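PDB 4BJT: Dna-binding protein RAP1 from Saccharomyces cerevisiae, which binds DNA at repressor/activator sites and telomeres, and through its C-terminal domain binds a module of Rif1 in shaping telomere architecture. Local coordinates for residues Leu77-Phe82 with Asp114-Thr119; Ser67-Ile72 with Leu81-Gly86. One frame throughout, in Å; residues are numbered along the deposited sequence.

Contact 1: Leu77-Phe82 with Asp114-Thr119; sequences LFLPLF and DLCDET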
loop_
_atom_site.group_PDB
_atom_site.type_symbol
_atom_site.label_atom_id
_atom_site.label_comp_id
_atom_site.label_asym_id
_atom_site.label_seq_id
_atom_site.Cartn_x
_atom_site.Cartn_y
_atom_site.Cartn_z
ATOM N N LEU C 77 -5.437 -9.901 -9.960
ATOM C CA LEU C 77 -5.358 -8.748 -9.062
ATOM C C LEU C 77 -6.257 -7.576 -9.467
ATOM O O LEU C 77 -6.718 -6.833 -8.607
ATOM C CB LEU C 77 -3.918 -8.248 -9.024
ATOM C CG LEU C 77 -2.876 -9.244 -8.508
ATOM C CD1 LEU C 77 -1.481 -8.651 -8.647
ATOM C CD2 LEU C 77 -3.143 -9.621 -7.074
ATOM N N PHE C 78 -6.506 -7.429 -10.775
ATOM C CA PHE C 78 -7.252 -6.306 -11.333
ATOM C C PHE C 78 -8.396 -6.747 -12.188
ATOM O O PHE C 78 -8.334 -7.785 -12.865
ATOM C CB PHE C 78 -6.317 -5.442 -12.164
ATOM C CG PHE C 78 -5.198 -4.818 -11.366
ATOM C CD1 PHE C 78 -5.386 -3.622 -10.699
ATOM C CD2 PHE C 78 -3.958 -5.427 -11.291
ATOM C CE1 PHE C 78 -4.336 -3.013 -10.020
ATOM C CE2 PHE C 78 -2.928 -4.859 -10.545
ATOM C CZ PHE C 78 -3.115 -3.643 -9.932
ATOM N N LEU C 79 -9.450 -5.930 -12.174
ATOM C CA LEU C 79 -10.678 -6.146 -12.932
ATOM C C LEU C 79 -10.560 -5.551 -14.312
ATOM O O LEU C 79 -9.680 -4.719 -14.577
ATOM C CB LEU C 79 -11.845 -5.469 -12.185
ATOM C CG LEU C 79 -12.212 -6.138 -10.875
ATOM C CD1 LEU C 79 -12.673 -5.145 -9.856
ATOM C CD2 LEU C 79 -13.228 -7.207 -11.073
ATOM N N PRO C 80 -11.496 -5.903 -15.229
ATOM C CA PRO C 80 -11.413 -5.352 -16.583
ATOM C C PRO C 80 -11.324 -3.816 -16.643
ATOM O O PRO C 80 -10.593 -3.296 -17.479
ATOM C CB PRO C 80 -12.673 -5.903 -17.258
ATOM C CG PRO C 80 -12.931 -7.176 -16.540
ATOM C CD PRO C 80 -12.546 -6.924 -15.114
ATOM N N LEU C 81 -11.991 -3.079 -15.718
ATOM C CA LEU C 81 -11.953 -1.623 -15.730
ATOM C C LEU C 81 -10.519 -1.081 -15.667
ATOM O O LEU C 81 -10.192 -0.112 -16.351
ATOM C CB LEU C 81 -12.793 -1.059 -14.563
ATOM C CG LEU C 81 -12.808 0.466 -14.404
ATOM C CD1 LEU C 81 -13.518 1.128 -15.574
ATOM C CD2 LEU C 81 -13.551 0.845 -13.149
ATOM N N PHE C 82 -9.651 -1.730 -14.892
ATOM C CA PHE C 82 -8.265 -1.277 -14.732
ATOM C C PHE C 82 -7.554 -1.247 -16.074
ATOM O O PHE C 82 -6.822 -0.313 -16.393
ATOM C CB PHE C 82 -7.527 -2.223 -13.769
ATOM C CG PHE C 82 -6.032 -2.007 -13.762
ATOM C CD1 PHE C 82 -5.463 -1.027 -12.966
ATOM C CD2 PHE C 82 -5.191 -2.824 -14.503
ATOM C CE1 PHE C 82 -4.084 -0.860 -12.911
ATOM C CE2 PHE C 82 -3.807 -2.645 -14.463
ATOM C CZ PHE C 82 -3.260 -1.664 -13.652
ATOM N N ASP C 114 -15.102 1.355 -3.429
ATOM C CA ASP C 114 -14.792 2.440 -4.357
ATOM C C ASP C 114 -13.528 2.127 -5.186
ATOM O O ASP C 114 -13.485 2.417 -6.390
ATOM C CB ASP C 114 -14.629 3.754 -3.594
ATOM C CG ASP C 114 -15.885 4.209 -2.855
ATOM O OD1 ASP C 114 -16.989 3.716 -3.189
ATOM O OD2 ASP C 114 -15.757 5.010 -1.908
ATOM N N LEU C 115 -12.544 1.450 -4.579
ATOM C CA LEU C 115 -11.324 1.062 -5.318
ATOM C C LEU C 115 -11.634 0.011 -6.387
ATOM O O LEU C 115 -10.945 -0.078 -7.414
ATOM C CB LEU C 115 -10.270 0.522 -4.354
ATOM C CG LEU C 115 -9.625 1.582 -3.452
ATOM C CD1 LEU C 115 -8.862 0.923 -2.315
ATOM C CD2 LEU C 115 -8.698 2.521 -4.256
ATOM N N CYS C 116 -12.655 -0.796 -6.150
ATOM C CA CYS C 116 -13.133 -1.778 -7.112
ATOM C C CYS C 116 -13.887 -1.061 -8.262
ATOM O O CYS C 116 -13.532 -1.207 -9.438
ATOM C CB CYS C 116 -14.021 -2.773 -6.369
ATOM S SG CYS C 116 -14.956 -3.880 -7.432
ATOM N N ASP C 117 -14.864 -0.227 -7.907
ATOM C CA ASP C 117 -15.726 0.444 -8.887
ATOM C C ASP C 117 -15.069 1.499 -9.724
ATOM O O ASP C 117 -15.450 1.661 -10.885
ATOM C CB ASP C 117 -16.938 1.096 -8.174
ATOM C CG ASP C 117 -17.870 0.115 -7.490
ATOM O OD1 ASP C 117 -17.811 -1.093 -7.814
ATOM O OD2 ASP C 117 -18.648 0.552 -6.617
ATOM N N GLU C 118 -14.113 2.258 -9.150
ATOM C CA GLU C 118 -13.496 3.383 -9.849
ATOM C C GLU C 118 -12.139 3.103 -10.449
ATOM O O GLU C 118 -11.800 3.717 -11.462
ATOM C CB GLU C 118 -13.408 4.587 -8.911
ATOM C CG GLU C 118 -14.793 5.056 -8.479
ATOM C CD GLU C 118 -14.765 6.237 -7.538
ATOM O OE1 GLU C 118 -14.331 7.332 -7.963
ATOM O OE2 GLU C 118 -15.134 6.053 -6.356
ATOM N N THR C 119 -11.341 2.238 -9.815
ATOM C CA THR C 119 -9.983 1.935 -10.273
ATOM C C THR C 119 -9.783 0.475 -10.713
ATOM O O THR C 119 -8.709 0.189 -11.212
ATOM C CB THR C 119 -8.934 2.336 -9.213
ATOM O OG1 THR C 119 -9.347 1.915 -7.930
ATOM C CG2 THR C 119 -8.696 3.822 -9.150
#

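Contact 2: Ser67-Ile72 with Leu81-Gly86; sequences SFPPKI and LFFHFG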
loop_
_atom_site.group_PDB
_atom_site.type_symbol
_atom_site.label_atom_id
_atom_site.label_comp_id
_atom_site.label_asym_id
_atom_site.label_seq_id
_atom_site.Cartn_x
_atom_site.Cartn_y
_atom_site.Cartn_z
ATOM N N SER C 67 5.296 1.464 -18.541
ATOM C CA SER C 67 4.450 1.064 -19.650
ATOM C C SER C 67 3.182 0.415 -19.073
ATOM O O SER C 67 3.262 -0.317 -18.082
ATOM C CB SER C 67 5.204 0.077 -20.548
ATOM O OG SER C 67 4.413 -0.301 -21.657
ATOM N N PHE C 68 2.028 0.737 -19.655
ATOM C CA PHE C 68 0.728 0.290 -19.161
ATOM C C PHE C 68 0.023 -0.658 -20.126
ATOM O O PHE C 68 -0.054 -0.388 -21.337
ATOM C CB PHE C 68 -0.169 1.511 -18.898
ATOM C CG PHE C 68 -1.380 1.190 -18.051
ATOM C CD1 PHE C 68 -1.304 1.212 -16.675
ATOM C CD2 PHE C 68 -2.563 0.783 -18.636
ATOM C CE1 PHE C 68 -2.391 0.822 -15.889
ATOM C CE2 PHE C 68 -3.656 0.412 -17.850
ATOM C CZ PHE C 68 -3.568 0.452 -16.494
ATOM N N PRO C 69 -0.545 -1.761 -19.619
ATOM C CA PRO C 69 -0.511 -2.218 -18.227
ATOM C C PRO C 69 0.819 -2.862 -17.897
ATOM O O PRO C 69 1.429 -3.545 -18.747
ATOM C CB PRO C 69 -1.633 -3.256 -18.164
ATOM C CG PRO C 69 -1.638 -3.848 -19.542
ATOM C CD PRO C 69 -1.269 -2.717 -20.482
ATOM N N PRO C 70 1.264 -2.717 -16.642
ATOM C CA PRO C 70 2.524 -3.339 -16.267
ATOM C C PRO C 70 2.408 -4.851 -16.204
ATOM O O PRO C 70 1.331 -5.350 -15.917
ATOM C CB PRO C 70 2.833 -2.758 -14.884
ATOM C CG PRO C 70 1.669 -2.102 -14.440
ATOM C CD PRO C 70 0.689 -1.915 -15.543
ATOM N N LYS C 71 3.513 -5.574 -16.450
ATOM C CA LYS C 71 3.522 -7.043 -16.436
ATOM C C LYS C 71 2.991 -7.644 -15.129
ATOM O O LYS C 71 2.294 -8.665 -15.141
ATOM C CB LYS C 71 4.931 -7.583 -16.746
ATOM C CG LYS C 71 4.978 -9.073 -17.068
ATOM C CD LYS C 71 6.414 -9.625 -17.163
ATOM C CE LYS C 71 7.305 -8.892 -18.144
ATOM N NZ LYS C 71 8.602 -9.592 -18.348
ATOM N N ILE C 72 3.290 -7.003 -14.004
ATOM C CA ILE C 72 2.846 -7.514 -12.702
ATOM C C ILE C 72 1.325 -7.376 -12.501
ATOM O O ILE C 72 0.775 -8.002 -11.593
ATOM C CB ILE C 72 3.609 -6.774 -11.579
ATOM C CG1 ILE C 72 3.527 -7.499 -10.208
ATOM C CG2 ILE C 72 3.171 -5.308 -11.466
ATOM C CD1 ILE C 72 4.183 -8.843 -10.152
ATOM N N LEU C 81 -11.991 -3.079 -15.718
ATOM C CA LEU C 81 -11.953 -1.623 -15.730
ATOM C C LEU C 81 -10.519 -1.081 -15.667
ATOM O O LEU C 81 -10.192 -0.112 -16.351
ATOM C CB LEU C 81 -12.793 -1.059 -14.563
ATOM C CG LEU C 81 -12.808 0.466 -14.404
ATOM C CD1 LEU C 81 -13.518 1.128 -15.574
ATOM C CD2 LEU C 81 -13.551 0.845 -13.149
ATOM N N PHE C 82 -9.651 -1.730 -14.892
ATOM C CA PHE C 82 -8.265 -1.277 -14.732
ATOM C C PHE C 82 -7.554 -1.247 -16.074
ATOM O O PHE C 82 -6.822 -0.313 -16.393
ATOM C CB PHE C 82 -7.527 -2.223 -13.769
ATOM C CG PHE C 82 -6.032 -2.007 -13.762
ATOM C CD1 PHE C 82 -5.463 -1.027 -12.966
ATOM C CD2 PHE C 82 -5.191 -2.824 -14.503
ATOM C CE1 PHE C 82 -4.084 -0.860 -12.911
ATOM C CE2 PHE C 82 -3.807 -2.645 -14.463
ATOM C CZ PHE C 82 -3.260 -1.664 -13.652
ATOM N N PHE C 83 -7.758 -2.293 -16.863
ATOM C CA PHE C 83 -7.063 -2.400 -18.157
ATOM C C PHE C 83 -7.555 -1.392 -19.196
ATOM O O PHE C 83 -6.938 -1.271 -20.257
ATOM C CB PHE C 83 -7.154 -3.832 -18.650
ATOM C CG PHE C 83 -6.427 -4.786 -17.733
ATOM C CD1 PHE C 83 -5.059 -4.911 -17.784
ATOM C CD2 PHE C 83 -7.117 -5.520 -16.774
ATOM C CE1 PHE C 83 -4.379 -5.747 -16.890
ATOM C CE2 PHE C 83 -6.443 -6.345 -15.872
ATOM C CZ PHE C 83 -5.070 -6.457 -15.935
ATOM N N HIS C 84 -8.667 -0.703 -18.920
ATOM C CA HIS C 84 -9.184 0.343 -19.792
ATOM C C HIS C 84 -8.567 1.709 -19.529
ATOM O O HIS C 84 -8.773 2.614 -20.334
ATOM C CB HIS C 84 -10.698 0.392 -19.755
ATOM C CG HIS C 84 -11.274 -0.744 -20.541
ATOM N ND1 HIS C 84 -11.667 -1.910 -19.934
ATOM C CD2 HIS C 84 -11.410 -0.884 -21.879
ATOM C CE1 HIS C 84 -12.107 -2.700 -20.903
ATOM N NE2 HIS C 84 -11.915 -2.152 -22.094
ATOM N N PHE C 85 -7.754 1.862 -18.465
ATOM C CA PHE C 85 -7.003 3.119 -18.306
ATOM C C PHE C 85 -6.020 3.220 -19.456
ATOM O O PHE C 85 -5.542 2.219 -19.972
ATOM C CB PHE C 85 -6.257 3.173 -16.983
ATOM C CG PHE C 85 -7.174 3.438 -15.820
ATOM C CD1 PHE C 85 -7.798 4.669 -15.674
ATOM C CD2 PHE C 85 -7.352 2.498 -14.835
ATOM C CE1 PHE C 85 -8.686 4.896 -14.622
ATOM C CE2 PHE C 85 -8.226 2.726 -13.778
ATOM C CZ PHE C 85 -8.876 3.928 -13.660
ATOM N N GLY C 86 -5.743 4.451 -19.894
ATOM C CA GLY C 86 -4.880 4.666 -21.042
ATOM C C GLY C 86 -3.404 4.760 -20.749
ATOM O O GLY C 86 -2.575 4.756 -21.673
#

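Contact 1: Leu77-Phe82 with Asp114-Thr119
Leu79 makes the first touch on the helix carrying residues 114-119: its CD1 lies 3.6 Å from Cys116 SG. Both partners suit a partly covered seam, since the branched leucine supplies a broad apolar tip and the thiol is small and polarisable. With chi1 at 169°, SG of Cys116 stands opposite the backbone N and beside the carbonyl carbon, which lets it meet the leucine methyl. Leu79 O also accepts a hydrogen bond from the amide N of Phe82 at 3.0 Å, leading the chain into the short turn that follows.

From that turn Leu81 directs CD2 at backbone rather than side chains. The methyl approaches Asp117 O to 3.1 Å, a tight fit, and lies 3.8 Å from Glu118 O, so one branch of the leucine packs against two successive carbonyls. Phe82 meets the next one: its CB is 3.7 Å from Thr119 O, which sits at the edge of the ring and in its plane, facing the slightly positive ring hydrogens. The ring of Phe78, earlier in the segment, covers one face of Phe82.

Thr119 CB points away from the other segment, and OG1 hydrogen-bonds back to Leu115 O, at 2.6 Å on a lone pair in the carbonyl plane. The contact packs the short helix 80-83 and the residues leading into it against the last turns of helix 108-119, within the all-helical Rap1 C-terminal domain.

Contact 2: Ser67-Ile72 with Leu81-Gly86
Phe68 reaches across to Phe82 and Phe85, and can be followed outward from its CB. At that carbon the chain sends CG anti to the backbone N (chi1 -165°), which aims the ring at the turn 81-86. Along one rim CD2 and then CE2 run past Phe85 O, the latter at 3.4 Å. The tip, CZ, comes closest to backbone at Phe82 O, 3.3 Å away at the ring's edge and in its plane; this carbonyl also accepts a hydrogen bond from the amide N of Phe85 at 3.1 Å. CZ meets Phe85 CB as well, at 3.9 Å. On the other rim CE1 touches Phe82 CZ at 3.5 Å, and the Phe68 tip rests over one face of the Phe82 ring, with the planes inclined at 51°. A large flat residue fits here because it offers a hydrogen-bearing edge to Phe82 O and ring carbon to the neighbouring ring at once.

The next peptide bond is cis, and the Pro69 ring folds back with CB over one face of Phe68. The same CB lies 3.8 Å from Phe83 CD1, at that ring's edge, while Pro70 CD looks onto the edge of Phe82. With an alanine in place of Phe68, one face of Phe82 and the carbonyls of Phe82 and Phe85 would probably lose their aromatic cover, opening a gap between loop and turn. The arrangement is a cis Phe-Pro step packed on the phenylalanines of a short helical turn, and it joins the loop 67-72, which follows helix 56-59, to helix 80-83 and the residues just after it.

Following the chain from the N terminus, the loop 67-72 comes first, and contact 2 brings residues 81-86 back onto it, closing a short loop of eight intervening residues. Residues 77-82, the first partner in contact 1, begin inside that loop, whereas their mate 114-119 lies far beyond it, so the two closures cross instead of nesting. Contact 1 spans the longer excursion, which includes helix 88-99 and the start of helix 108-119. Leu81 and Phe82 belong to both, making helix 80-83 the junction between them. Phe85 adds a direct bridge, with CE2 3.6 Å from Thr119 O. Together they join the proline-containing loop, helix 80-83 and helix 108-119.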